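Local coordinates for mandelate racemase/muconate lactonizing enzyme-like protein (Rubrobacter xylanophilus DSM 9941, PDB 3CYJ) that is of unknown function but belongs to the enolase superfamily, joining an N-terminal capping domain to a C-terminal beta/alpha barrel that binds a sodium ion, at residues Y22-G27 and G138-Y143; T34-V39 and R324-L329; S295-P300 and H315-H320. One frame throughout, in Å; residues are numbered along the deposited sequence.

Contact 1: residues Y22-G27 and G138-Y143; sequences YPESDG and GGFTSY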
ATOM      1  N   TYR A  22      -4.212 -32.672  36.817  1.00 50.05           N
ATOM      2  CA  TYR A  22      -3.119 -31.970  37.502  1.00 49.46           C
ATOM      3  C   TYR A  22      -3.492 -30.498  37.360  1.00 49.85           C
ATOM      4  O   TYR A  22      -4.287 -30.157  36.469  1.00 50.24           O
ATOM      5  CB  TYR A  22      -1.785 -32.258  36.795  1.00 49.72           C
ATOM      6  CG  TYR A  22      -0.545 -31.814  37.546  1.00 49.99           C
ATOM      7  CD1 TYR A  22      -0.034 -32.574  38.610  1.00 49.17           C
ATOM      8  CD2 TYR A  22       0.146 -30.645  37.176  1.00 50.94           C
ATOM      9  CE1 TYR A  22       1.137 -32.173  39.321  1.00 49.05           C
ATOM     10  CE2 TYR A  22       1.323 -30.240  37.876  1.00 51.34           C
ATOM     11  CZ  TYR A  22       1.800 -31.014  38.953  1.00 50.19           C
ATOM     12  OH  TYR A  22       2.935 -30.615  39.634  1.00 50.14           O
ATOM     13  N   PRO A  23      -2.974 -29.610  38.239  1.00 49.53           N
ATOM     14  CA  PRO A  23      -3.249 -28.164  37.946  1.00 48.93           C
ATOM     15  C   PRO A  23      -2.596 -27.737  36.599  1.00 47.56           C
ATOM     16  O   PRO A  23      -1.428 -28.079  36.348  1.00 47.81           O
ATOM     17  CB  PRO A  23      -2.564 -27.397  39.099  1.00 49.10           C
ATOM     18  CG  PRO A  23      -1.995 -28.424  40.054  1.00 49.20           C
ATOM     19  CD  PRO A  23      -2.231 -29.826  39.495  1.00 49.20           C
ATOM     20  N   GLU A  24      -3.312 -27.000  35.755  1.00 45.48           N
ATOM     21  CA  GLU A  24      -2.769 -26.700  34.421  1.00 44.22           C
ATOM     22  C   GLU A  24      -2.672 -25.206  34.145  1.00 43.75           C
ATOM     23  O   GLU A  24      -3.470 -24.409  34.626  1.00 42.15           O
ATOM     24  CB  GLU A  24      -3.600 -27.406  33.331  1.00 43.77           C
ATOM     25  CG  GLU A  24      -3.466 -28.958  33.341  1.00 42.63           C
ATOM     26  CD  GLU A  24      -4.345 -29.618  32.296  1.00 43.19           C
ATOM     27  OE1 GLU A  24      -4.939 -28.893  31.479  1.00 44.08           O
ATOM     28  OE2 GLU A  24      -4.466 -30.854  32.249  1.00 41.08           O
ATOM     29  N   SER A  25      -1.687 -24.814  33.347  1.00 43.54           N
ATOM     30  CA  SER A  25      -1.573 -23.401  33.021  1.00 42.44           C
ATOM     31  C   SER A  25      -0.853 -23.247  31.686  1.00 42.49           C
ATOM     32  O   SER A  25      -0.239 -24.192  31.169  1.00 42.43           O
ATOM     33  CB  SER A  25      -0.840 -22.662  34.122  1.00 41.57           C
ATOM     34  OG  SER A  25       0.512 -23.101  34.149  1.00 43.48           O
ATOM     35  N   ASP A  26      -0.925 -22.048  31.133  1.00 40.73           N
ATOM     36  CA  ASP A  26      -0.214 -21.759  29.922  1.00 39.97           C
ATOM     37  C   ASP A  26       0.273 -20.337  30.136  1.00 39.88           C
ATOM     38  O   ASP A  26       0.168 -19.805  31.289  1.00 39.30           O
ATOM     39  CB  ASP A  26      -1.091 -21.948  28.662  1.00 38.77           C
ATOM     40  CG  ASP A  26      -2.345 -21.069  28.645  1.00 40.88           C
ATOM     41  OD1 ASP A  26      -2.305 -19.918  29.152  1.00 41.11           O
ATOM     42  OD2 ASP A  26      -3.375 -21.517  28.083  1.00 41.53           O
ATOM     43  N   GLY A  27       0.782 -19.727  29.068  1.00 37.90           N
ATOM     44  CA  GLY A  27       1.343 -18.407  29.188  1.00 38.19           C
ATOM     45  C   GLY A  27       0.382 -17.382  29.765  1.00 38.30           C
ATOM     46  O   GLY A  27       0.804 -16.505  30.453  1.00 39.60           O
ATOM     47  N   GLY A 138       0.002 -30.835  25.077  1.00 37.84           N
ATOM     48  CA  GLY A 138      -0.109 -30.640  26.512  1.00 38.18           C
ATOM     49  C   GLY A 138       1.048 -29.777  26.980  1.00 39.55           C
ATOM     50  O   GLY A 138       1.215 -28.624  26.504  1.00 41.31           O
ATOM     51  N   GLY A 139       1.870 -30.294  27.895  1.00 39.95           N
ATOM     52  CA  GLY A 139       3.162 -29.659  28.219  1.00 39.89           C
ATOM     53  C   GLY A 139       2.945 -28.330  28.910  1.00 41.13           C
ATOM     54  O   GLY A 139       3.687 -27.349  28.656  1.00 42.07           O
ATOM     55  N   PHE A 140       1.939 -28.307  29.787  1.00 39.89           N
ATOM     56  CA  PHE A 140       1.547 -27.099  30.501  1.00 39.86           C
ATOM     57  C   PHE A 140       2.700 -26.533  31.317  1.00 39.54           C
ATOM     58  O   PHE A 140       3.617 -27.284  31.747  1.00 39.37           O
ATOM     59  CB  PHE A 140       0.297 -27.349  31.346  1.00 38.37           C
ATOM     60  CG  PHE A 140      -0.795 -27.968  30.565  1.00 40.56           C
ATOM     61  CD1 PHE A 140      -1.566 -27.192  29.697  1.00 40.09           C
ATOM     62  CD2 PHE A 140      -0.990 -29.354  30.592  1.00 39.70           C
ATOM     63  CE1 PHE A 140      -2.550 -27.805  28.893  1.00 41.17           C
ATOM     64  CE2 PHE A 140      -1.974 -29.978  29.816  1.00 38.84           C
ATOM     65  CZ  PHE A 140      -2.767 -29.208  28.964  1.00 38.92           C
ATOM     66  N   THR A 141       2.646 -25.214  31.499  1.00 38.39           N
ATOM     67  CA  THR A 141       3.678 -24.486  32.200  1.00 39.03           C
ATOM     68  C   THR A 141       3.734 -24.819  33.692  1.00 39.91           C
ATOM     69  O   THR A 141       4.767 -24.585  34.357  1.00 40.04           O
ATOM     70  CB  THR A 141       3.588 -22.950  31.941  1.00 38.30           C
ATOM     71  OG1 THR A 141       2.208 -22.544  32.002  1.00 37.67           O
ATOM     72  CG2 THR A 141       4.189 -22.600  30.557  1.00 38.15           C
ATOM     73  N   SER A 142       2.649 -25.389  34.210  1.00 41.10           N
ATOM     74  CA  SER A 142       2.645 -25.865  35.592  1.00 43.25           C
ATOM     75  C   SER A 142       3.385 -27.207  35.800  1.00 44.34           C
ATOM     76  O   SER A 142       3.702 -27.555  36.936  1.00 45.26           O
ATOM     77  CB  SER A 142       1.206 -26.060  36.066  1.00 42.19           C
ATOM     78  OG  SER A 142       0.599 -26.997  35.209  1.00 43.88           O
ATOM     79  N   TYR A 143       3.595 -27.989  34.739  1.00 45.34           N
ATOM     80  CA  TYR A 143       4.262 -29.291  34.889  1.00 45.92           C
ATOM     81  C   TYR A 143       5.710 -29.168  35.372  1.00 47.45           C
ATOM     82  O   TYR A 143       6.533 -28.445  34.759  1.00 48.83           O
ATOM     83  CB  TYR A 143       4.309 -30.034  33.565  1.00 44.90           C
ATOM     84  CG  TYR A 143       3.028 -30.702  33.159  1.00 43.66           C
ATOM     85  CD1 TYR A 143       1.870 -30.553  33.900  1.00 45.07           C
ATOM     86  CD2 TYR A 143       2.966 -31.453  31.996  1.00 43.04           C
ATOM     87  CE1 TYR A 143       0.668 -31.180  33.501  1.00 43.58           C
ATOM     88  CE2 TYR A 143       1.801 -32.073  31.605  1.00 41.10           C
ATOM     89  CZ  TYR A 143       0.657 -31.929  32.345  1.00 42.67           C
ATOM     90  OH  TYR A 143      -0.506 -32.562  31.900  1.00 45.20           O
TER
HETATM   91  O   HOH W   1      -2.490 -32.192  33.385  1.00 44.38           O
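P23, E24 and S25 meet F140, T141 and S142 in an interdomain contact rich in hydroxyls: the last part of strand 8-26, in the capping domain, lies on the loop that follows barrel strand 132-137. F140 to Y143 form a type I turn, and its side chains and one backbone N-H meet the strand. S142 holds OG between its backbone N and carbonyl carbon (chi1 59°), which aims it at the strand, and OG donates a 2.6 Å bond to P23 O. T141 N donates to S25 O at 3.1 Å from well above the carbonyl plane, while S25 OG and T141 OG1 share a hydrogen bond of 2.8 Å. The E24 carboxylate stacks on one face of the F140 ring, the planes only 10° apart and OE1 3.3 Å from CZ; G138 backs the opposite face. A water accepts from Y143 OH and donates to E24 OE2 (2.6 Å), linking hydroxyl and acid. Y22 CD2 packs 3.7 Å from Y143 CD1. D26 OD2 forms a salt bridge with R90 of the second subunit and hydrogen-bonds a glycerol. As in the enolase superfamily, the N-terminal capping domain here closes over the C-terminal ends of the barrel strands.

Contact 2: residues T34-V39 and R324-L329; sequences TTMILV and RVERLL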
ATOM      1  N   THR A  34     -12.523 -28.663  33.193  1.00 44.00           N
ATOM      2  CA  THR A  34     -13.079 -28.438  31.851  1.00 43.86           C
ATOM      3  C   THR A  34     -14.578 -28.597  31.884  1.00 42.81           C
ATOM      4  O   THR A  34     -15.072 -29.544  32.465  1.00 42.96           O
ATOM      5  CB  THR A  34     -12.585 -29.527  30.847  1.00 44.04           C
ATOM      6  OG1 THR A  34     -11.160 -29.552  30.836  1.00 43.30           O
ATOM      7  CG2 THR A  34     -13.118 -29.270  29.416  1.00 44.71           C
ATOM      8  N   THR A  35     -15.294 -27.701  31.213  1.00 41.83           N
ATOM      9  CA  THR A  35     -16.720 -27.842  31.074  1.00 40.58           C
ATOM     10  C   THR A  35     -17.099 -28.134  29.608  1.00 40.33           C
ATOM     11  O   THR A  35     -16.783 -27.352  28.715  1.00 40.43           O
ATOM     12  CB  THR A  35     -17.447 -26.605  31.595  1.00 39.89           C
ATOM     13  OG1 THR A  35     -17.153 -26.446  32.990  1.00 41.38           O
ATOM     14  CG2 THR A  35     -18.912 -26.765  31.409  1.00 39.51           C
ATOM     15  N   MET A  36     -17.751 -29.281  29.388  1.00 39.32           N
ATOM     16  CA  MET A  36     -18.344 -29.621  28.139  1.00 39.34           C
ATOM     17  C   MET A  36     -19.836 -29.331  28.122  1.00 39.35           C
ATOM     18  O   MET A  36     -20.572 -29.734  29.020  1.00 40.29           O
ATOM     19  CB  MET A  36     -18.080 -31.098  27.806  1.00 39.38           C
ATOM     20  CG  MET A  36     -18.575 -31.520  26.420  1.00 38.40           C
ATOM     21  SD  MET A  36     -18.728 -33.363  26.232  1.00 37.90           S
ATOM     22  CE  MET A  36     -17.050 -33.751  26.071  1.00 32.55           C
ATOM     23  N   ILE A  37     -20.307 -28.641  27.090  1.00 38.88           N
ATOM     24  CA  ILE A  37     -21.731 -28.455  26.959  1.00 38.17           C
ATOM     25  C   ILE A  37     -22.191 -29.385  25.847  1.00 39.12           C
ATOM     26  O   ILE A  37     -21.598 -29.384  24.778  1.00 39.36           O
ATOM     27  CB  ILE A  37     -22.124 -26.969  26.698  1.00 37.59           C
ATOM     28  CG1 ILE A  37     -21.595 -26.060  27.828  1.00 38.43           C
ATOM     29  CG2 ILE A  37     -23.637 -26.836  26.538  1.00 34.81           C
ATOM     30  CD1 ILE A  37     -20.119 -25.622  27.643  1.00 39.35           C
ATOM     31  N   LEU A  38     -23.242 -30.172  26.102  1.00 40.03           N
ATOM     32  CA  LEU A  38     -23.590 -31.261  25.204  1.00 41.26           C
ATOM     33  C   LEU A  38     -24.987 -31.045  24.660  1.00 41.81           C
ATOM     34  O   LEU A  38     -25.919 -30.798  25.435  1.00 42.67           O
ATOM     35  CB  LEU A  38     -23.501 -32.640  25.922  1.00 42.12           C
ATOM     36  CG  LEU A  38     -23.919 -33.837  24.991  1.00 42.79           C
ATOM     37  CD1 LEU A  38     -22.826 -34.247  23.951  1.00 37.83           C
ATOM     38  CD2 LEU A  38     -24.363 -34.986  25.835  1.00 43.06           C
ATOM     39  N   VAL A  39     -25.128 -31.089  23.341  1.00 41.67           N
ATOM     40  CA  VAL A  39     -26.430 -30.977  22.722  1.00 42.65           C
ATOM     41  C   VAL A  39     -26.821 -32.324  22.114  1.00 43.87           C
ATOM     42  O   VAL A  39     -25.983 -33.008  21.461  1.00 42.76           O
ATOM     43  CB  VAL A  39     -26.448 -29.836  21.640  1.00 43.84           C
ATOM     44  CG1 VAL A  39     -27.795 -29.733  20.902  1.00 41.27           C
ATOM     45  CG2 VAL A  39     -26.056 -28.490  22.281  1.00 41.97           C
ATOM     46  N   ARG A 324      -8.859 -36.703  27.143  1.00 44.17           N
ATOM     47  CA  ARG A 324      -9.194 -37.325  28.432  1.00 45.26           C
ATOM     48  C   ARG A 324     -10.681 -37.199  28.791  1.00 44.60           C
ATOM     49  O   ARG A 324     -11.323 -38.176  29.115  1.00 45.41           O
ATOM     50  CB  ARG A 324      -8.313 -36.724  29.528  1.00 45.62           C
ATOM     51  CG  ARG A 324      -8.643 -37.142  30.962  1.00 48.38           C
ATOM     52  CD  ARG A 324      -7.616 -36.470  31.924  1.00 50.70           C
ATOM     53  NE  ARG A 324      -7.859 -36.865  33.303  1.00 50.17           N
ATOM     54  CZ  ARG A 324      -8.669 -36.225  34.135  1.00 51.77           C
ATOM     55  NH1 ARG A 324      -9.291 -35.113  33.752  1.00 48.05           N
ATOM     56  NH2 ARG A 324      -8.855 -36.706  35.361  1.00 49.67           N
ATOM     57  N   VAL A 325     -11.246 -36.000  28.716  1.00 44.11           N
ATOM     58  CA  VAL A 325     -12.689 -35.808  28.961  1.00 42.59           C
ATOM     59  C   VAL A 325     -13.561 -36.607  27.976  1.00 43.11           C
ATOM     60  O   VAL A 325     -14.627 -37.081  28.333  1.00 42.22           O
ATOM     61  CB  VAL A 325     -13.045 -34.288  28.908  1.00 42.77           C
ATOM     62  CG1 VAL A 325     -14.565 -34.016  28.669  1.00 40.96           C
ATOM     63  CG2 VAL A 325     -12.543 -33.576  30.155  1.00 43.17           C
ATOM     64  N   GLU A 326     -13.132 -36.711  26.717  1.00 44.01           N
ATOM     65  CA  GLU A 326     -13.907 -37.443  25.725  1.00 45.11           C
ATOM     66  C   GLU A 326     -13.908 -38.975  26.013  1.00 45.58           C
ATOM     67  O   GLU A 326     -14.943 -39.589  25.896  1.00 44.58           O
ATOM     68  CB  GLU A 326     -13.470 -37.069  24.292  1.00 44.61           C
ATOM     69  CG  GLU A 326     -13.983 -35.686  23.860  1.00 47.52           C
ATOM     70  CD  GLU A 326     -13.065 -34.902  22.862  1.00 48.35           C
ATOM     71  OE1 GLU A 326     -12.220 -35.506  22.172  1.00 45.23           O
ATOM     72  OE2 GLU A 326     -13.224 -33.661  22.755  1.00 50.76           O
ATOM     73  N   ARG A 327     -12.765 -39.551  26.417  1.00 46.71           N
ATOM     74  CA  ARG A 327     -12.666 -40.979  26.732  1.00 49.11           C
ATOM     75  C   ARG A 327     -13.447 -41.307  28.000  1.00 51.02           C
ATOM     76  O   ARG A 327     -14.011 -42.396  28.137  1.00 52.77           O
ATOM     77  CB  ARG A 327     -11.191 -41.443  26.912  1.00 49.33           C
ATOM     78  N   LEU A 328     -13.453 -40.371  28.941  1.00 51.65           N
ATOM     79  CA  LEU A 328     -14.152 -40.504  30.187  1.00 52.03           C
ATOM     80  C   LEU A 328     -15.657 -40.437  29.986  1.00 52.10           C
ATOM     81  O   LEU A 328     -16.396 -41.157  30.649  1.00 51.67           O
ATOM     82  CB  LEU A 328     -13.707 -39.352  31.081  1.00 53.19           C
ATOM     83  CG  LEU A 328     -14.045 -39.270  32.574  1.00 57.40           C
ATOM     84  CD1 LEU A 328     -13.646 -40.547  33.363  1.00 60.08           C
ATOM     85  CD2 LEU A 328     -13.367 -38.023  33.194  1.00 60.62           C
ATOM     86  N   LEU A 329     -16.125 -39.590  29.059  1.00 51.84           N
ATOM     87  CA  LEU A 329     -17.570 -39.370  28.894  1.00 51.04           C
ATOM     88  C   LEU A 329     -18.250 -40.130  27.756  1.00 51.12           C
ATOM     89  O   LEU A 329     -19.475 -40.304  27.777  1.00 50.78           O
ATOM     90  CB  LEU A 329     -17.900 -37.879  28.764  1.00 51.37           C
ATOM     91  CG  LEU A 329     -17.641 -36.890  29.884  1.00 49.54           C
ATOM     92  CD1 LEU A 329     -18.394 -35.668  29.515  1.00 51.76           C
ATOM     93  CD2 LEU A 329     -18.126 -37.400  31.225  1.00 52.10           C
TER
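M36 and T34, on strand 33-43 of the capping domain, pack against V325, E326 and L329 of helix 320-329. The contact is buried and made by side chains alone, with no hydrogen bond across it; the two short segments pass 10.5 Å apart, axis to axis, at a crossing angle of -56°. Most of the apolar packing comes from M36. Its chain leaves the strand with CG anti to the backbone N (chi1 -175°) and then bends at the sulfur (chi3 -76°), which swings CE in over V325. There M36 CE lies 3.6 Å from V325 CG1, the two side chains sliding past each other in opposite directions. M36 SD and L329 CD1 meet tip to tip at 4.0 Å, and M36 CE also comes 4.2 Å from E326 CG. V325 and L329, one turn apart, both meet the methionine end from the helix side. This is the seam between the domains of an enolase-superfamily fold, where the antiparallel sheet of the capping domain rests on the helix that follows the eighth barrel strand. A second, smaller apolar touch uses the other methyl of V325: CG2 sits 4.1 Å from T34 CB. The V325 side chain also packs on V18 of neighbouring strand 8-26. The carboxylate of E326 is held from outside the two segments, OE2 by Y53 OH and OE1 by A301 N.

Contact 3: residues S295-P300 and H315-H320; sequences SAHCAP and HLEYFH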
ATOM      1  N   SER A 295      -4.705 -26.075  10.555  1.00 35.59           N
ATOM      2  CA  SER A 295      -4.516 -27.010  11.656  1.00 35.89           C
ATOM      3  C   SER A 295      -5.699 -26.877  12.619  1.00 36.47           C
ATOM      4  O   SER A 295      -6.071 -25.740  13.020  1.00 36.60           O
ATOM      5  CB  SER A 295      -3.191 -26.735  12.361  1.00 35.91           C
ATOM      6  OG  SER A 295      -3.036 -27.604  13.465  1.00 37.44           O
ATOM      7  N   ALA A 296      -6.349 -27.997  12.926  1.00 36.40           N
ATOM      8  CA  ALA A 296      -7.495 -27.947  13.819  1.00 38.06           C
ATOM      9  C   ALA A 296      -7.092 -27.856  15.281  1.00 38.85           C
ATOM     10  O   ALA A 296      -6.124 -28.490  15.747  1.00 38.24           O
ATOM     11  CB  ALA A 296      -8.416 -29.105  13.586  1.00 38.56           C
ATOM     12  N   HIS A 297      -7.802 -27.006  15.982  1.00 40.47           N
ATOM     13  CA  HIS A 297      -7.492 -26.721  17.379  1.00 43.05           C
ATOM     14  C   HIS A 297      -8.565 -27.385  18.278  1.00 42.59           C
ATOM     15  O   HIS A 297      -9.772 -27.216  18.014  1.00 41.30           O
ATOM     16  CB  HIS A 297      -7.454 -25.196  17.528  1.00 43.55           C
ATOM     17  CG  HIS A 297      -7.202 -24.715  18.914  1.00 48.12           C
ATOM     18  ND1 HIS A 297      -5.927 -24.556  19.424  1.00 51.90           N
ATOM     19  CD2 HIS A 297      -8.059 -24.318  19.891  1.00 51.23           C
ATOM     20  CE1 HIS A 297      -6.014 -24.106  20.667  1.00 54.48           C
ATOM     21  NE2 HIS A 297      -7.296 -23.954  20.973  1.00 52.88           N
ATOM     22  N   CYS A 298      -8.100 -28.178  19.270  1.00 43.13           N
ATOM     23  CA  CYS A 298      -8.920 -28.806  20.340  1.00 43.59           C
ATOM     24  C   CYS A 298      -9.988 -29.853  19.868  1.00 42.72           C
ATOM     25  O   CYS A 298     -10.153 -30.082  18.670  1.00 41.09           O
ATOM     26  CB  CYS A 298      -9.525 -27.693  21.246  1.00 43.53           C
ATOM     27  SG  CYS A 298      -8.207 -26.948  22.387  1.00 52.66           S
ATOM     28  N   ALA A 299     -10.705 -30.472  20.825  1.00 42.52           N
ATOM     29  CA  ALA A 299     -11.859 -31.374  20.544  1.00 42.57           C
ATOM     30  C   ALA A 299     -11.559 -32.489  19.501  1.00 42.57           C
ATOM     31  O   ALA A 299     -12.202 -32.541  18.425  1.00 41.86           O
ATOM     32  CB  ALA A 299     -13.130 -30.551  20.110  1.00 41.20           C
ATOM     33  N   PRO A 300     -10.592 -33.375  19.824  1.00 42.21           N
ATOM     34  CA  PRO A 300     -10.132 -34.326  18.835  1.00 42.25           C
ATOM     35  C   PRO A 300     -11.251 -35.196  18.311  1.00 42.24           C
ATOM     36  O   PRO A 300     -11.236 -35.538  17.143  1.00 43.31           O
ATOM     37  CB  PRO A 300      -9.069 -35.180  19.582  1.00 43.11           C
ATOM     38  CG  PRO A 300      -8.847 -34.542  20.918  1.00 42.01           C
ATOM     39  CD  PRO A 300      -9.869 -33.456  21.110  1.00 42.19           C
ATOM     40  N   HIS A 315      -2.614 -30.996  10.203  1.00 41.21           N
ATOM     41  CA  HIS A 315      -2.814 -31.880  11.365  1.00 41.21           C
ATOM     42  C   HIS A 315      -3.886 -31.337  12.275  1.00 41.73           C
ATOM     43  O   HIS A 315      -4.349 -30.177  12.139  1.00 39.90           O
ATOM     44  CB  HIS A 315      -1.538 -32.100  12.187  1.00 40.29           C
ATOM     45  CG  HIS A 315      -0.681 -30.883  12.366  1.00 40.31           C
ATOM     46  ND1 HIS A 315      -1.164 -29.684  12.850  1.00 40.95           N
ATOM     47  CD2 HIS A 315       0.657 -30.703  12.185  1.00 38.74           C
ATOM     48  CE1 HIS A 315      -0.170 -28.813  12.942  1.00 39.86           C
ATOM     49  NE2 HIS A 315       0.942 -29.405  12.533  1.00 41.65           N
ATOM     50  N   LEU A 316      -4.269 -32.189  13.225  1.00 42.30           N
ATOM     51  CA  LEU A 316      -5.248 -31.806  14.234  1.00 41.75           C
ATOM     52  C   LEU A 316      -4.593 -31.982  15.588  1.00 41.04           C
ATOM     53  O   LEU A 316      -3.696 -32.838  15.761  1.00 41.60           O
ATOM     54  CB  LEU A 316      -6.586 -32.572  14.076  1.00 41.56           C
ATOM     55  CG  LEU A 316      -6.852 -33.981  14.659  1.00 44.44           C
ATOM     56  CD1 LEU A 316      -6.652 -34.175  16.210  1.00 42.71           C
ATOM     57  CD2 LEU A 316      -8.246 -34.474  14.274  1.00 42.29           C
ATOM     58  N   GLU A 317      -5.010 -31.141  16.525  1.00 39.83           N
ATOM     59  CA  GLU A 317      -4.473 -31.122  17.877  1.00 39.70           C
ATOM     60  C   GLU A 317      -5.161 -32.187  18.736  1.00 39.89           C
ATOM     61  O   GLU A 317      -6.398 -32.146  18.957  1.00 38.68           O
ATOM     62  CB  GLU A 317      -4.713 -29.767  18.535  1.00 38.49           C
ATOM     63  CG  GLU A 317      -4.236 -29.718  19.960  1.00 40.20           C
ATOM     64  CD  GLU A 317      -4.562 -28.423  20.628  1.00 38.89           C
ATOM     65  OE1 GLU A 317      -5.626 -27.821  20.311  1.00 38.21           O
ATOM     66  OE2 GLU A 317      -3.741 -28.022  21.466  1.00 37.78           O
ATOM     67  N   TYR A 318      -4.350 -33.124  19.199  1.00 39.21           N
ATOM     68  CA  TYR A 318      -4.820 -34.139  20.141  1.00 40.71           C
ATOM     69  C   TYR A 318      -4.660 -33.571  21.531  1.00 40.28           C
ATOM     70  O   TYR A 318      -3.653 -33.822  22.201  1.00 40.76           O
ATOM     71  CB  TYR A 318      -3.970 -35.432  19.998  1.00 40.53           C
ATOM     72  CG  TYR A 318      -4.522 -36.576  20.756  1.00 40.43           C
ATOM     73  CD1 TYR A 318      -5.704 -37.235  20.330  1.00 40.57           C
ATOM     74  CD2 TYR A 318      -3.913 -36.986  21.937  1.00 42.29           C
ATOM     75  CE1 TYR A 318      -6.251 -38.299  21.077  1.00 40.79           C
ATOM     76  CE2 TYR A 318      -4.454 -38.031  22.698  1.00 42.81           C
ATOM     77  CZ  TYR A 318      -5.613 -38.686  22.249  1.00 43.45           C
ATOM     78  OH  TYR A 318      -6.133 -39.717  23.013  1.00 49.50           O
ATOM     79  N   PHE A 319      -5.624 -32.757  21.944  1.00 40.28           N
ATOM     80  CA  PHE A 319      -5.449 -31.945  23.155  1.00 39.80           C
ATOM     81  C   PHE A 319      -5.704 -32.749  24.417  1.00 40.50           C
ATOM     82  O   PHE A 319      -6.772 -33.351  24.575  1.00 39.85           O
ATOM     83  CB  PHE A 319      -6.371 -30.714  23.126  1.00 39.70           C
ATOM     84  CG  PHE A 319      -6.121 -29.753  24.282  1.00 35.84           C
ATOM     85  CD1 PHE A 319      -4.827 -29.303  24.557  1.00 32.75           C
ATOM     86  CD2 PHE A 319      -7.150 -29.321  25.068  1.00 33.72           C
ATOM     87  CE1 PHE A 319      -4.562 -28.421  25.591  1.00 33.91           C
ATOM     88  CE2 PHE A 319      -6.915 -28.405  26.131  1.00 36.08           C
ATOM     89  CZ  PHE A 319      -5.614 -27.964  26.387  1.00 35.74           C
ATOM     90  N   HIS A 320      -4.717 -32.777  25.301  1.00 41.48           N
ATOM     91  CA  HIS A 320      -4.804 -33.588  26.525  1.00 42.59           C
ATOM     92  C   HIS A 320      -6.133 -33.441  27.243  1.00 42.08           C
ATOM     93  O   HIS A 320      -6.889 -34.400  27.341  1.00 43.03           O
ATOM     94  CB  HIS A 320      -3.647 -33.266  27.491  1.00 43.47           C
ATOM     95  CG  HIS A 320      -3.799 -33.898  28.845  1.00 46.91           C
ATOM     96  ND1 HIS A 320      -3.718 -35.267  29.052  1.00 49.60           N
ATOM     97  CD2 HIS A 320      -4.037 -33.348  30.063  1.00 46.43           C
ATOM     98  CE1 HIS A 320      -3.925 -35.527  30.333  1.00 47.05           C
ATOM     99  NE2 HIS A 320      -4.099 -34.379  30.969  1.00 45.66           N
TER
HETATM  100  O   HOH W   2      -8.472 -31.294  17.196  1.00 49.70           O
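A296 pairs in parallel with L316 on adjoining strands of the barrel, and beyond them the loop from H297 to P300 packs along E317, Y318 and F319. A296 N donates to H315 O at 3.1 Å, in the carbonyl plane, and A296 O accepts from E317 N. On one face of the sheet S295 OG meets the H315 ring at its edge, hydrogen-bonded to ND1 at 2.9 Å. On the other, the small CB of A296 abuts L316 CB at 4.0 Å.

Where the strands part, the E317 side chain lies against H297 and C298. Extended (chi1 177°), it runs alongside H297, pointing the same way, and OE1 takes the C298 N-H at 2.7 Å on its anti lone pair. The same oxygen lies over one face of the H297 ring, 3.4 Å from ND1, while OE2 is held by S137 and by a salt bridge to K164. A buried carboxylate is thereby gripped at both oxygens. A water donates to C298 O and to E317 O, bridging the loop and the strand.

C298 SG approaches the F319 ring obliquely, 3.7 Å from CD2, a sulfur-aromatic contact. P300, at the start of helix 300-306, is the bump that fits the bend of the inverse gamma turn centred on Y318: its CB lies 4.0 Å from Y318 CD1 and its CG 3.8 Å from F319 N. The same CB also lies by L316 CD1, so the proline ring sits by both L316 and Y318. Strand 294-296, helix 300-306 and strand 313-319 form a beta-alpha-beta unit that supplies the seventh and eighth strands of an enolase-superfamily barrel.

Contacts 1 and 2 both join the capping domain to the barrel, through the neighbouring strands 8-26 and 33-43, but their centres lie 19 Å apart and they do not touch. Contact 3, within the barrel, touches both. Its H320 and F319 pack on contact 1, with H320 CD2 3.3 Å from E24 OE2 and F319 CE1 3.9 Å from F140 CZ; A299 and P300 pack on E326 of contact 2. Helix 320-329 continues directly from the strand of contact 3 into contact 2. The sodium ion, bound by D194, E221 and E222, is approached from two contacts: side-chain atoms of H297 come within about 4 Å and those of D26 within about 6 Å.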